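Local coordinates for uncharacterized protein (Singapore grouper iridovirus, PDB 3RJ2) that binds histone H3 and probably acts in this way on host chromatin during infection by the virus, at residues I5-C9 against T20-N26; K17-I21 against Y36-Y42; T60-A64 against P89-A95. All coordinates share one frame; numbering follows the deposited sequence.

Contact 1. Residues I5-C9 against T20-N26; sequences IVANC and TILVNEN
V6 and L22 meet methyl to methyl beside the backbone ladder of the beta hairpin of strands 6-12 and 18-22; the axes of its 6-9 and 20-22 portions approach to 4.8 Å at 173°, antiparallel. V6 CG1 lies 3.4 Å from L22 CD2, closer than two methyls normally pack. With CG1 of V6 anti to the backbone N (chi1 175°), both methyls lean on the partner chain, and CG2 rests against N24 O and the amide of N26. N8 pairs with L22 as a non-hydrogen-bonded pair; its amide reaches T20 CG2 and the L22 branch point. C9 and I21 form the hydrogen-bonded pair: C9 N to I21 O is 2.8 Å and I21 N to C9 O is 2.7 Å. V23 N extends the ladder to A7 O at 2.8 Å, although V23 itself has left the strand. Beyond it the side chain of N24 takes over: ND2 donates to I5 O at 3.1 Å, with that oxygen in the amide plane but ND2 43° out of the carbonyl plane. I5 O also accepts from W32 NE1. Since ND2 bonds W27 O too, two acceptors grip it, which would fix the buried amide's rotation as it continues the hairpin's bonding.

Contact 2. Residues K17-I21 against Y36-Y42; sequences KKTTI and YKFPEKY
I21 and Y36 bridge the two beta-sheets of the fold, since strand 18-22 edges the four-stranded antiparallel sheet while strand 31-37 runs within the mixed one. No strand pairing joins these segments: the nearest CA atoms, of I21 and Y36, stand 9.7 Å apart, and side chains fill the distance. I21 CD1 sits over one face of the Y36 ring, offset toward its rim, 3.5 Å from the centroid and 20° off the normal, a CH-pi contact. Y36 holds its ring out toward I21 because CG is anti to the backbone N (chi1 177°). Y36 OH and Y42 OH share a hydrogen bond of 2.5 Å, either being able to donate, while the methyl CG2 of T19 packs beside both oxygens. F11 meets both tyrosine rings, extending the aromatic cluster. Nearer the surface the contact turns polar. One water hydrogen-bonds T19 OG1, Y42 OH and E40 OE2, donating to the last, and so joins the strand to the 36-42 segment. E40 stretches out beyond CG, and its OE1 accepts from N13 ND2. K17 bends at chi3 (71°) to reach the other oxygen: NZ makes a salt bridge 2.7 Å long to the syn lone pair of E40 OE2.

Contact 3. Residues T60-A64 against P89-A95; sequences TFFNA and PKDAAYA
F61 and A95 form a non-hydrogen-bonded antiparallel pair with CA atoms 4.7 Å apart, and next to them F62 faces both A93 and Y94 in a classic beta bulge. The bulge is seen in the double use of F62 O, which accepts from A93 N at 2.9 Å, in the carbonyl plane, and from Y94 N at 3.2 Å, a more bent bond of 138°. F62 N returns a bond to Y94 O. On the face carrying F61 and A95, the F61 ring is packed by small apolar groups: P89 CD lies over one face, 3.7 Å from the centroid and 24° off the normal, a CH-pi contact, while the methyls of A92 and A95 approach obliquely. CG of F61 stands beside the backbone N (chi1 -61°), which sets the ring against P89, the first residue of the type I turn P89-A92. F38 lies against F61, A92 and A95. On the other face Y94 CB meets the edge of the F62 ring, and the Y94 ring edge approaches N63 O in plane, CD2 3.3 Å from that oxygen. Two waters then bridge the segments beyond the bulge, one joining A64 O to Y94 OH and another A64 N to D91 O. Direct pairing in the mixed sheet thus gives way to water bridges, while F62 O, accepting two hydrogen bonds, accommodates the extra residue and F61 keeps its apolar packing on one face.

Contacts 1 and 2 share T20 and I21: contact 1 pairs strand 18-22 by main-chain bonds at the edge of the four-stranded sheet, whereas contact 2 crosses to the mixed sheet by side chains and a water alone. Contact 3 pairs strands within the mixed sheet and joins contact 2 through probable hydrogen bonds, Y36 N to A95 O between strands 31-37 and 94-98 and F38 N to A93 O alongside. In each, buried residues (A7, C9, V23; Y36, Y42; F61, F62, A95) lie beside exposed ones (T20, L22; K17; A64, D91). Charge pairing enters only in contact 2; contacts 1 and 3 combine backbone bonds with apolar packing, contact 1 adding the N24 amide and contact 3 two waters.

Contact 1. Residues I5-C9 against T20-N26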
ATOM      1  N   ILE A   5       3.692  -9.842  -5.830  1.00 17.83           N
ATOM      2  CA  ILE A   5       3.811  -9.019  -4.567  1.00 17.20           C
ATOM      3  C   ILE A   5       2.717  -9.371  -3.554  1.00 17.11           C
ATOM      4  O   ILE A   5       1.519  -9.216  -3.810  1.00 16.48           O
ATOM      5  CB  ILE A   5       3.798  -7.494  -4.860  1.00 17.44           C
ATOM      6  CG1 ILE A   5       4.742  -7.167  -6.010  1.00 17.59           C
ATOM      7  CG2 ILE A   5       4.174  -6.674  -3.618  1.00 16.27           C
ATOM      8  CD1 ILE A   5       4.100  -6.281  -7.046  1.00 20.52           C
ATOM      9  N   VAL A   6       3.149  -9.851  -2.397  1.00 17.71           N
ATOM     10  CA  VAL A   6       2.238 -10.247  -1.337  1.00 18.19           C
ATOM     11  C   VAL A   6       2.702  -9.537  -0.095  1.00 18.85           C
ATOM     12  O   VAL A   6       3.833  -9.712   0.339  1.00 19.61           O
ATOM     13  CB  VAL A   6       2.220 -11.779  -1.149  1.00 18.13           C
ATOM     14  CG1 VAL A   6       1.343 -12.169   0.044  1.00 18.00           C
ATOM     15  CG2 VAL A   6       1.722 -12.446  -2.431  1.00 17.82           C
ATOM     16  N   ALA A   7       1.841  -8.695   0.447  1.00 19.47           N
ATOM     17  CA  ALA A   7       2.197  -7.890   1.603  1.00 20.56           C
ATOM     18  C   ALA A   7       1.428  -8.349   2.831  1.00 21.34           C
ATOM     19  O   ALA A   7       0.207  -8.515   2.790  1.00 21.82           O
ATOM     20  CB  ALA A   7       1.945  -6.399   1.322  1.00 20.14           C
ATOM     21  N   ASN A   8       2.163  -8.594   3.909  1.00 22.14           N
ATOM     22  CA  ASN A   8       1.575  -8.899   5.196  1.00 23.24           C
ATOM     23  C   ASN A   8       1.713  -7.639   6.050  1.00 23.15           C
ATOM     24  O   ASN A   8       2.826  -7.267   6.432  1.00 22.88           O
ATOM     25  CB  ASN A   8       2.279 -10.111   5.835  1.00 23.81           C
ATOM     26  CG  ASN A   8       1.590 -10.589   7.129  1.00 27.19           C
ATOM     27  OD1 ASN A   8       1.771 -10.005   8.203  1.00 29.34           O
ATOM     28  ND2 ASN A   8       0.808 -11.666   7.025  1.00 29.97           N
ATOM     29  N   CYS A   9       0.588  -6.965   6.305  1.00 22.76           N
ATOM     30  CA  CYS A   9       0.577  -5.732   7.090  1.00 22.60           C
ATOM     31  C   CYS A   9      -0.046  -5.935   8.463  1.00 21.85           C
ATOM     32  O   CYS A   9      -1.220  -6.324   8.566  1.00 20.74           O
ATOM     33  CB  CYS A   9      -0.198  -4.625   6.371  1.00 22.98           C
ATOM     34  SG  CYS A   9       0.276  -4.342   4.657  1.00 27.11           S
ATOM     35  N   THR A  20      -3.972  -7.708  11.532  1.00 23.74           N
ATOM     36  CA  THR A  20      -3.223  -8.228  10.409  1.00 24.46           C
ATOM     37  C   THR A  20      -4.079  -8.213   9.152  1.00 24.38           C
ATOM     38  O   THR A  20      -5.248  -8.607   9.176  1.00 24.44           O
ATOM     39  CB  THR A  20      -2.682  -9.636  10.696  1.00 24.79           C
ATOM     40  OG1 THR A  20      -1.935  -9.604  11.920  1.00 25.28           O
ATOM     41  CG2 THR A  20      -1.766 -10.108   9.559  1.00 24.93           C
ATOM     42  N   ILE A  21      -3.492  -7.723   8.067  1.00 24.39           N
ATOM     43  CA  ILE A  21      -4.132  -7.752   6.771  1.00 24.72           C
ATOM     44  C   ILE A  21      -3.160  -8.356   5.777  1.00 25.33           C
ATOM     45  O   ILE A  21      -1.996  -7.970   5.731  1.00 25.14           O
ATOM     46  CB  ILE A  21      -4.572  -6.344   6.340  1.00 24.92           C
ATOM     47  CG1 ILE A  21      -5.647  -5.826   7.307  1.00 25.08           C
ATOM     48  CG2 ILE A  21      -5.084  -6.351   4.896  1.00 24.89           C
ATOM     49  CD1 ILE A  21      -5.975  -4.408   7.152  1.00 25.81           C
ATOM     50  N   LEU A  22      -3.631  -9.326   5.002  1.00 26.20           N
ATOM     51  CA  LEU A  22      -2.799  -9.948   3.987  1.00 27.70           C
ATOM     52  C   LEU A  22      -3.280  -9.438   2.639  1.00 28.48           C
ATOM     53  O   LEU A  22      -4.368  -9.787   2.199  1.00 28.47           O
ATOM     54  CB  LEU A  22      -2.917 -11.477   4.063  1.00 27.73           C
ATOM     55  CG  LEU A  22      -1.691 -12.363   3.817  1.00 29.03           C
ATOM     56  CD1 LEU A  22      -2.127 -13.816   3.585  1.00 30.53           C
ATOM     57  CD2 LEU A  22      -0.843 -11.889   2.668  1.00 28.57           C
ATOM     58  N   VAL A  23      -2.480  -8.616   1.974  1.00 29.65           N
ATOM     59  CA  VAL A  23      -2.947  -7.987   0.734  1.00 31.16           C
ATOM     60  C   VAL A  23      -3.272  -8.915  -0.459  1.00 32.37           C
ATOM     61  O   VAL A  23      -4.439  -9.018  -0.848  1.00 33.59           O
ATOM     62  CB  VAL A  23      -2.115  -6.759   0.338  1.00 30.90           C
ATOM     63  CG1 VAL A  23      -2.626  -6.201  -0.960  1.00 30.68           C
ATOM     64  CG2 VAL A  23      -2.232  -5.700   1.436  1.00 30.94           C
ATOM     65  N   ASN A  24      -2.299  -9.603  -1.037  1.00 33.34           N
ATOM     66  CA  ASN A  24      -2.609 -10.374  -2.252  1.00 34.25           C
ATOM     67  C   ASN A  24      -2.435 -11.909  -2.156  1.00 35.36           C
ATOM     68  O   ASN A  24      -1.355 -12.382  -1.882  1.00 35.74           O
ATOM     69  CB  ASN A  24      -1.776  -9.792  -3.402  1.00 33.69           C
ATOM     70  CG  ASN A  24      -1.799 -10.645  -4.646  1.00 33.01           C
ATOM     71  OD1 ASN A  24      -2.835 -11.182  -5.028  1.00 33.59           O
ATOM     72  ND2 ASN A  24      -0.652 -10.759  -5.299  1.00 30.46           N
ATOM     73  N   GLU A  25      -3.480 -12.694  -2.399  1.00 37.55           N
ATOM     74  CA  GLU A  25      -3.292 -14.169  -2.498  1.00 39.49           C
ATOM     75  C   GLU A  25      -3.845 -14.843  -3.762  1.00 40.28           C
ATOM     76  O   GLU A  25      -5.054 -14.836  -4.001  1.00 40.93           O
ATOM     77  CB  GLU A  25      -3.827 -14.927  -1.282  1.00 39.47           C
ATOM     78  CG  GLU A  25      -3.355 -14.426   0.056  1.00 41.49           C
ATOM     79  CD  GLU A  25      -4.321 -13.424   0.641  1.00 43.60           C
ATOM     80  OE1 GLU A  25      -4.325 -12.262   0.176  1.00 44.68           O
ATOM     81  OE2 GLU A  25      -5.083 -13.807   1.556  1.00 45.64           O
ATOM     82  N   ASN A  26      -2.966 -15.413  -4.578  1.00 41.32           N
ATOM     83  CA  ASN A  26      -1.533 -15.134  -4.545  1.00 42.45           C
ATOM     84  C   ASN A  26      -1.295 -14.589  -5.935  1.00 43.36           C
ATOM     85  O   ASN A  26      -0.340 -14.969  -6.623  1.00 43.74           O
ATOM     86  CB  ASN A  26      -0.725 -16.417  -4.297  1.00 42.52           C
ATOM     87  CG  ASN A  26       0.686 -16.149  -3.761  1.00 42.42           C
ATOM     88  OD1 ASN A  26       1.561 -15.648  -4.477  1.00 42.56           O
ATOM     89  ND2 ASN A  26       0.915 -16.514  -2.503  1.00 41.23           N
TER

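Contact 2. Residues K17-I21 against Y36-Y42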
ATOM      1  N   LYS A  17      -2.509  -3.633  20.282  1.00 20.72           N
ATOM      2  CA  LYS A  17      -3.316  -4.664  19.659  1.00 21.45           C
ATOM      3  C   LYS A  17      -3.048  -4.594  18.159  1.00 22.21           C
ATOM      4  O   LYS A  17      -3.059  -3.505  17.577  1.00 22.40           O
ATOM      5  CB  LYS A  17      -4.794  -4.443  19.953  1.00 21.41           C
ATOM      6  CG  LYS A  17      -5.697  -5.559  19.475  1.00 21.26           C
ATOM      7  CD  LYS A  17      -7.109  -5.049  19.215  1.00 24.67           C
ATOM      8  CE  LYS A  17      -7.136  -4.169  17.971  1.00 25.44           C
ATOM      9  NZ  LYS A  17      -8.453  -3.530  17.702  1.00 27.49           N
ATOM     10  N   LYS A  18      -2.776  -5.740  17.545  1.00 22.88           N
ATOM     11  CA  LYS A  18      -2.426  -5.785  16.119  1.00 24.32           C
ATOM     12  C   LYS A  18      -3.572  -6.262  15.244  1.00 24.27           C
ATOM     13  O   LYS A  18      -4.295  -7.188  15.596  1.00 24.95           O
ATOM     14  CB  LYS A  18      -1.168  -6.632  15.877  1.00 24.33           C
ATOM     15  CG  LYS A  18       0.050  -6.086  16.611  1.00 26.91           C
ATOM     16  CD  LYS A  18       1.328  -6.880  16.343  1.00 29.99           C
ATOM     17  CE  LYS A  18       1.434  -8.105  17.235  1.00 31.83           C
ATOM     18  NZ  LYS A  18       2.838  -8.592  17.305  1.00 32.99           N
ATOM     19  N   THR A  19      -3.736  -5.605  14.109  1.00 24.07           N
ATOM     20  CA  THR A  19      -4.698  -6.023  13.102  1.00 23.72           C
ATOM     21  C   THR A  19      -3.878  -6.434  11.881  1.00 23.44           C
ATOM     22  O   THR A  19      -3.144  -5.635  11.297  1.00 22.06           O
ATOM     23  CB  THR A  19      -5.686  -4.879  12.768  1.00 24.20           C
ATOM     24  OG1 THR A  19      -6.436  -4.533  13.944  1.00 25.00           O
ATOM     25  CG2 THR A  19      -6.657  -5.258  11.633  1.00 24.55           C
ATOM     26  N   THR A  20      -3.972  -7.708  11.532  1.00 23.74           N
ATOM     27  CA  THR A  20      -3.223  -8.228  10.409  1.00 24.46           C
ATOM     28  C   THR A  20      -4.079  -8.213   9.152  1.00 24.38           C
ATOM     29  O   THR A  20      -5.248  -8.607   9.176  1.00 24.44           O
ATOM     30  CB  THR A  20      -2.682  -9.636  10.696  1.00 24.79           C
ATOM     31  OG1 THR A  20      -1.935  -9.604  11.920  1.00 25.28           O
ATOM     32  CG2 THR A  20      -1.766 -10.108   9.559  1.00 24.93           C
ATOM     33  N   ILE A  21      -3.492  -7.723   8.067  1.00 24.39           N
ATOM     34  CA  ILE A  21      -4.132  -7.752   6.771  1.00 24.72           C
ATOM     35  C   ILE A  21      -3.160  -8.356   5.777  1.00 25.33           C
ATOM     36  O   ILE A  21      -1.996  -7.970   5.731  1.00 25.14           O
ATOM     37  CB  ILE A  21      -4.572  -6.344   6.340  1.00 24.92           C
ATOM     38  CG1 ILE A  21      -5.647  -5.826   7.307  1.00 25.08           C
ATOM     39  CG2 ILE A  21      -5.084  -6.351   4.896  1.00 24.89           C
ATOM     40  CD1 ILE A  21      -5.975  -4.408   7.152  1.00 25.81           C
ATOM     41  N   TYR A  36      -6.926   1.169   2.274  1.00 12.40           N
ATOM     42  CA  TYR A  36      -7.499   0.701   3.532  1.00 12.82           C
ATOM     43  C   TYR A  36      -7.970   1.883   4.353  1.00 13.13           C
ATOM     44  O   TYR A  36      -7.168   2.738   4.731  1.00 13.28           O
ATOM     45  CB  TYR A  36      -6.453  -0.103   4.310  1.00 12.42           C
ATOM     46  CG  TYR A  36      -6.836  -0.612   5.686  1.00 13.36           C
ATOM     47  CD1 TYR A  36      -8.113  -1.118   5.958  1.00 15.48           C
ATOM     48  CD2 TYR A  36      -5.897  -0.646   6.705  1.00 14.03           C
ATOM     49  CE1 TYR A  36      -8.441  -1.624   7.227  1.00 16.04           C
ATOM     50  CE2 TYR A  36      -6.213  -1.133   7.973  1.00 15.34           C
ATOM     51  CZ  TYR A  36      -7.476  -1.627   8.224  1.00 16.32           C
ATOM     52  OH  TYR A  36      -7.765  -2.108   9.478  1.00 17.21           O
ATOM     53  N   LYS A  37      -9.270   1.929   4.613  1.00 13.56           N
ATOM     54  CA  LYS A  37      -9.853   2.914   5.516  1.00 14.67           C
ATOM     55  C   LYS A  37      -9.728   2.366   6.929  1.00 14.51           C
ATOM     56  O   LYS A  37     -10.184   1.266   7.198  1.00 14.52           O
ATOM     57  CB  LYS A  37     -11.332   3.142   5.183  1.00 15.27           C
ATOM     58  CG  LYS A  37     -11.945   4.315   5.934  1.00 16.98           C
ATOM     59  CD  LYS A  37     -13.438   4.430   5.678  1.00 20.06           C
ATOM     60  CE  LYS A  37     -14.064   5.415   6.657  1.00 22.95           C
ATOM     61  NZ  LYS A  37     -15.427   5.855   6.193  1.00 27.56           N
ATOM     62  N   PHE A  38      -9.090   3.121   7.816  1.00 14.75           N
ATOM     63  CA  PHE A  38      -8.897   2.689   9.206  1.00 15.07           C
ATOM     64  C   PHE A  38     -10.226   2.614   9.960  1.00 15.91           C
ATOM     65  O   PHE A  38     -11.012   3.566   9.918  1.00 15.82           O
ATOM     66  CB  PHE A  38      -7.956   3.635   9.957  1.00 14.29           C
ATOM     67  CG  PHE A  38      -6.540   3.703   9.391  1.00 13.83           C
ATOM     68  CD1 PHE A  38      -6.105   2.819   8.403  1.00 12.93           C
ATOM     69  CD2 PHE A  38      -5.640   4.647   9.878  1.00 11.57           C
ATOM     70  CE1 PHE A  38      -4.798   2.885   7.912  1.00 13.53           C
ATOM     71  CE2 PHE A  38      -4.336   4.716   9.390  1.00 11.75           C
ATOM     72  CZ  PHE A  38      -3.919   3.841   8.410  1.00 11.15           C
ATOM     73  N   PRO A  39     -10.493   1.477  10.632  1.00 16.81           N
ATOM     74  CA  PRO A  39     -11.656   1.406  11.522  1.00 17.32           C
ATOM     75  C   PRO A  39     -11.341   2.018  12.899  1.00 18.01           C
ATOM     76  O   PRO A  39     -12.255   2.245  13.692  1.00 17.91           O
ATOM     77  CB  PRO A  39     -11.918  -0.097  11.628  1.00 17.27           C
ATOM     78  CG  PRO A  39     -10.557  -0.725  11.489  1.00 17.04           C
ATOM     79  CD  PRO A  39      -9.818   0.169  10.505  1.00 16.63           C
ATOM     80  N   GLU A  40     -10.054   2.295  13.146  1.00 18.20           N
ATOM     81  CA  GLU A  40      -9.559   2.890  14.395  1.00 18.71           C
ATOM     82  C   GLU A  40      -8.180   3.500  14.126  1.00 18.50           C
ATOM     83  O   GLU A  40      -7.561   3.199  13.108  1.00 18.35           O
ATOM     84  CB  GLU A  40      -9.458   1.828  15.497  1.00 19.22           C
ATOM     85  CG  GLU A  40      -8.431   0.724  15.209  1.00 20.04           C
ATOM     86  CD  GLU A  40      -8.402  -0.354  16.278  1.00 23.47           C
ATOM     87  OE1 GLU A  40      -8.145  -0.024  17.456  1.00 24.77           O
ATOM     88  OE2 GLU A  40      -8.622  -1.537  15.938  1.00 23.90           O
ATOM     89  N   LYS A  41      -7.692   4.344  15.030  1.00 18.34           N
ATOM     90  CA  LYS A  41      -6.383   4.981  14.835  1.00 18.55           C
ATOM     91  C   LYS A  41      -5.245   3.975  15.037  1.00 17.29           C
ATOM     92  O   LYS A  41      -5.245   3.170  15.972  1.00 17.01           O
ATOM     93  CB  LYS A  41      -6.195   6.205  15.752  1.00 19.79           C
ATOM     94  CG  LYS A  41      -7.365   7.212  15.697  1.00 23.68           C
ATOM     95  CD  LYS A  41      -7.033   8.546  16.376  1.00 28.57           C
ATOM     96  CE  LYS A  41      -8.278   9.479  16.418  1.00 30.43           C
ATOM     97  NZ  LYS A  41      -7.948  10.947  16.539  1.00 31.90           N
ATOM     98  N   TYR A  42      -4.285   3.993  14.132  1.00 15.42           N
ATOM     99  CA  TYR A  42      -3.147   3.114  14.274  1.00 14.01           C
ATOM    100  C   TYR A  42      -1.969   4.004  14.511  1.00 13.33           C
ATOM    101  O   TYR A  42      -2.025   5.171  14.153  1.00 13.36           O
ATOM    102  CB  TYR A  42      -2.946   2.295  13.007  1.00 13.89           C
ATOM    103  CG  TYR A  42      -4.042   1.302  12.705  1.00 12.79           C
ATOM    104  CD1 TYR A  42      -4.423   0.339  13.634  1.00 11.06           C
ATOM    105  CD2 TYR A  42      -4.670   1.305  11.466  1.00 12.84           C
ATOM    106  CE1 TYR A  42      -5.410  -0.587  13.344  1.00 10.96           C
ATOM    107  CE2 TYR A  42      -5.658   0.386  11.164  1.00 12.78           C
ATOM    108  CZ  TYR A  42      -6.022  -0.552  12.102  1.00 12.97           C
ATOM    109  OH  TYR A  42      -7.020  -1.439  11.787  1.00 14.02           O
TER
HETATM  110  O   HOH W   1      -8.516  -2.579  13.600  1.00 22.42           O

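Contact 3. Residues T60-A64 against P89-A95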
ATOM      1  N   THR A  60       1.379   5.316   1.376  1.00  9.55           N
ATOM      2  CA  THR A  60       0.902   6.684   1.488  1.00 10.00           C
ATOM      3  C   THR A  60      -0.184   6.679   2.558  1.00 10.78           C
ATOM      4  O   THR A  60      -0.939   5.693   2.698  1.00 10.75           O
ATOM      5  CB  THR A  60       0.328   7.196   0.133  1.00  9.56           C
ATOM      6  OG1 THR A  60       1.262   6.913  -0.920  1.00  9.00           O
ATOM      7  CG2 THR A  60       0.065   8.693   0.158  1.00  8.45           C
ATOM      8  N   PHE A  61      -0.214   7.757   3.337  1.00 11.06           N
ATOM      9  CA  PHE A  61      -1.283   8.004   4.288  1.00 11.58           C
ATOM     10  C   PHE A  61      -2.049   9.267   3.907  1.00 12.13           C
ATOM     11  O   PHE A  61      -1.459  10.256   3.429  1.00 11.91           O
ATOM     12  CB  PHE A  61      -0.725   8.145   5.703  1.00 12.22           C
ATOM     13  CG  PHE A  61      -0.016   6.919   6.196  1.00 12.49           C
ATOM     14  CD1 PHE A  61       1.368   6.872   6.219  1.00 12.50           C
ATOM     15  CD2 PHE A  61      -0.737   5.801   6.599  1.00 12.85           C
ATOM     16  CE1 PHE A  61       2.029   5.721   6.668  1.00 13.80           C
ATOM     17  CE2 PHE A  61      -0.088   4.646   7.033  1.00 12.82           C
ATOM     18  CZ  PHE A  61       1.297   4.610   7.077  1.00 12.54           C
ATOM     19  N   PHE A  62      -3.357   9.213   4.131  1.00 12.06           N
ATOM     20  CA  PHE A  62      -4.271  10.312   3.861  1.00 12.40           C
ATOM     21  C   PHE A  62      -5.088  10.584   5.126  1.00 12.97           C
ATOM     22  O   PHE A  62      -5.336   9.662   5.926  1.00 12.56           O
ATOM     23  CB  PHE A  62      -5.222   9.959   2.710  1.00 12.31           C
ATOM     24  CG  PHE A  62      -4.530   9.452   1.483  1.00 12.42           C
ATOM     25  CD1 PHE A  62      -3.984  10.343   0.553  1.00 11.61           C
ATOM     26  CD2 PHE A  62      -4.418   8.078   1.245  1.00 12.22           C
ATOM     27  CE1 PHE A  62      -3.340   9.877  -0.581  1.00 12.31           C
ATOM     28  CE2 PHE A  62      -3.761   7.613   0.109  1.00 12.64           C
ATOM     29  CZ  PHE A  62      -3.231   8.514  -0.804  1.00 10.95           C
ATOM     30  N   ASN A  63      -5.499  11.838   5.310  1.00 13.86           N
ATOM     31  CA  ASN A  63      -6.333  12.213   6.465  1.00 15.28           C
ATOM     32  C   ASN A  63      -7.812  11.869   6.275  1.00 16.29           C
ATOM     33  O   ASN A  63      -8.184  11.241   5.278  1.00 17.12           O
ATOM     34  CB  ASN A  63      -6.100  13.678   6.876  1.00 15.12           C
ATOM     35  CG  ASN A  63      -6.633  14.684   5.860  1.00 16.25           C
ATOM     36  OD1 ASN A  63      -7.512  14.388   5.052  1.00 16.26           O
ATOM     37  ND2 ASN A  63      -6.106  15.892   5.921  1.00 17.70           N
ATOM     38  N   ALA A  64      -8.659  12.269   7.226  1.00 17.69           N
ATOM     39  CA  ALA A  64     -10.062  11.867   7.227  1.00 18.35           C
ATOM     40  C   ALA A  64     -10.859  12.466   6.071  1.00 19.13           C
ATOM     41  O   ALA A  64     -11.921  11.953   5.713  1.00 19.53           O
ATOM     42  CB  ALA A  64     -10.721  12.222   8.575  1.00 19.50           C
ATOM     43  N   PRO A  89       1.055   8.363  10.804  1.00 16.63           N
ATOM     44  CA  PRO A  89       0.793   9.739  11.242  1.00 17.39           C
ATOM     45  C   PRO A  89      -0.435   9.842  12.159  1.00 18.56           C
ATOM     46  O   PRO A  89      -1.396   9.087  11.986  1.00 18.72           O
ATOM     47  CB  PRO A  89       0.513  10.482   9.926  1.00 17.80           C
ATOM     48  CG  PRO A  89       1.170   9.679   8.866  1.00 15.89           C
ATOM     49  CD  PRO A  89       1.146   8.253   9.333  1.00 16.48           C
ATOM     50  N   LYS A  90      -0.387  10.770  13.117  1.00 19.30           N
ATOM     51  CA  LYS A  90      -1.510  11.100  14.007  1.00 20.54           C
ATOM     52  C   LYS A  90      -2.860  11.237  13.293  1.00 20.00           C
ATOM     53  O   LYS A  90      -3.887  10.729  13.768  1.00 20.41           O
ATOM     54  CB  LYS A  90      -1.205  12.421  14.767  1.00 21.27           C
ATOM     55  CG  LYS A  90      -0.822  12.236  16.244  1.00 26.27           C
ATOM     56  CD  LYS A  90      -0.477  13.574  16.969  1.00 30.50           C
ATOM     57  CE  LYS A  90      -0.073  13.300  18.434  1.00 32.64           C
ATOM     58  NZ  LYS A  90       0.814  14.346  19.083  1.00 34.32           N
ATOM     59  N   ASP A  91      -2.851  11.942  12.166  1.00 19.78           N
ATOM     60  CA  ASP A  91      -4.071  12.257  11.395  1.00 19.42           C
ATOM     61  C   ASP A  91      -4.368  11.295  10.239  1.00 18.41           C
ATOM     62  O   ASP A  91      -5.193  11.599   9.365  1.00 18.63           O
ATOM     63  CB  ASP A  91      -4.009  13.693  10.854  1.00 19.69           C
ATOM     64  CG  ASP A  91      -2.673  14.025  10.232  1.00 21.54           C
ATOM     65  OD1 ASP A  91      -1.683  13.310  10.496  1.00 23.13           O
ATOM     66  OD2 ASP A  91      -2.597  15.021   9.487  1.00 25.03           O
ATOM     67  N   ALA A  92      -3.703  10.146  10.226  1.00 16.78           N
ATOM     68  CA  ALA A  92      -3.951   9.150   9.199  1.00 15.53           C
ATOM     69  C   ALA A  92      -5.291   8.473   9.440  1.00 14.71           C
ATOM     70  O   ALA A  92      -5.557   7.984  10.536  1.00 14.21           O
ATOM     71  CB  ALA A  92      -2.826   8.130   9.138  1.00 15.13           C
ATOM     72  N   ALA A  93      -6.128   8.473   8.401  1.00 13.95           N
ATOM     73  CA  ALA A  93      -7.407   7.763   8.397  1.00 12.96           C
ATOM     74  C   ALA A  93      -7.458   6.675   7.312  1.00 12.30           C
ATOM     75  O   ALA A  93      -8.379   5.845   7.300  1.00 11.42           O
ATOM     76  CB  ALA A  93      -8.550   8.747   8.211  1.00 13.10           C
ATOM     77  N   TYR A  94      -6.467   6.685   6.415  1.00 11.48           N
ATOM     78  CA  TYR A  94      -6.371   5.750   5.281  1.00 11.60           C
ATOM     79  C   TYR A  94      -4.936   5.433   4.966  1.00 11.58           C
ATOM     80  O   TYR A  94      -4.060   6.301   5.084  1.00 11.06           O
ATOM     81  CB  TYR A  94      -6.910   6.364   3.972  1.00 12.49           C
ATOM     82  CG  TYR A  94      -8.343   6.788   3.963  1.00 12.25           C
ATOM     83  CD1 TYR A  94      -9.332   5.940   3.485  1.00 13.26           C
ATOM     84  CD2 TYR A  94      -8.700   8.058   4.383  1.00 14.99           C
ATOM     85  CE1 TYR A  94     -10.661   6.346   3.444  1.00 16.18           C
ATOM     86  CE2 TYR A  94     -10.016   8.475   4.359  1.00 16.70           C
ATOM     87  CZ  TYR A  94     -10.991   7.620   3.890  1.00 17.29           C
ATOM     88  OH  TYR A  94     -12.299   8.048   3.871  1.00 21.17           O
ATOM     89  N   ALA A  95      -4.707   4.206   4.507  1.00 11.60           N
ATOM     90  CA  ALA A  95      -3.417   3.813   3.972  1.00 11.69           C
ATOM     91  C   ALA A  95      -3.612   3.322   2.541  1.00 11.35           C
ATOM     92  O   ALA A  95      -4.666   2.809   2.188  1.00 12.15           O
ATOM     93  CB  ALA A  95      -2.769   2.725   4.837  1.00 10.73           C
TER
HETATM   94  O   HOH W   2     -12.991   9.484   6.329  1.00 31.34           O
HETATM   95  O   HOH W   3      -7.726  13.046   9.857  1.00 43.30           O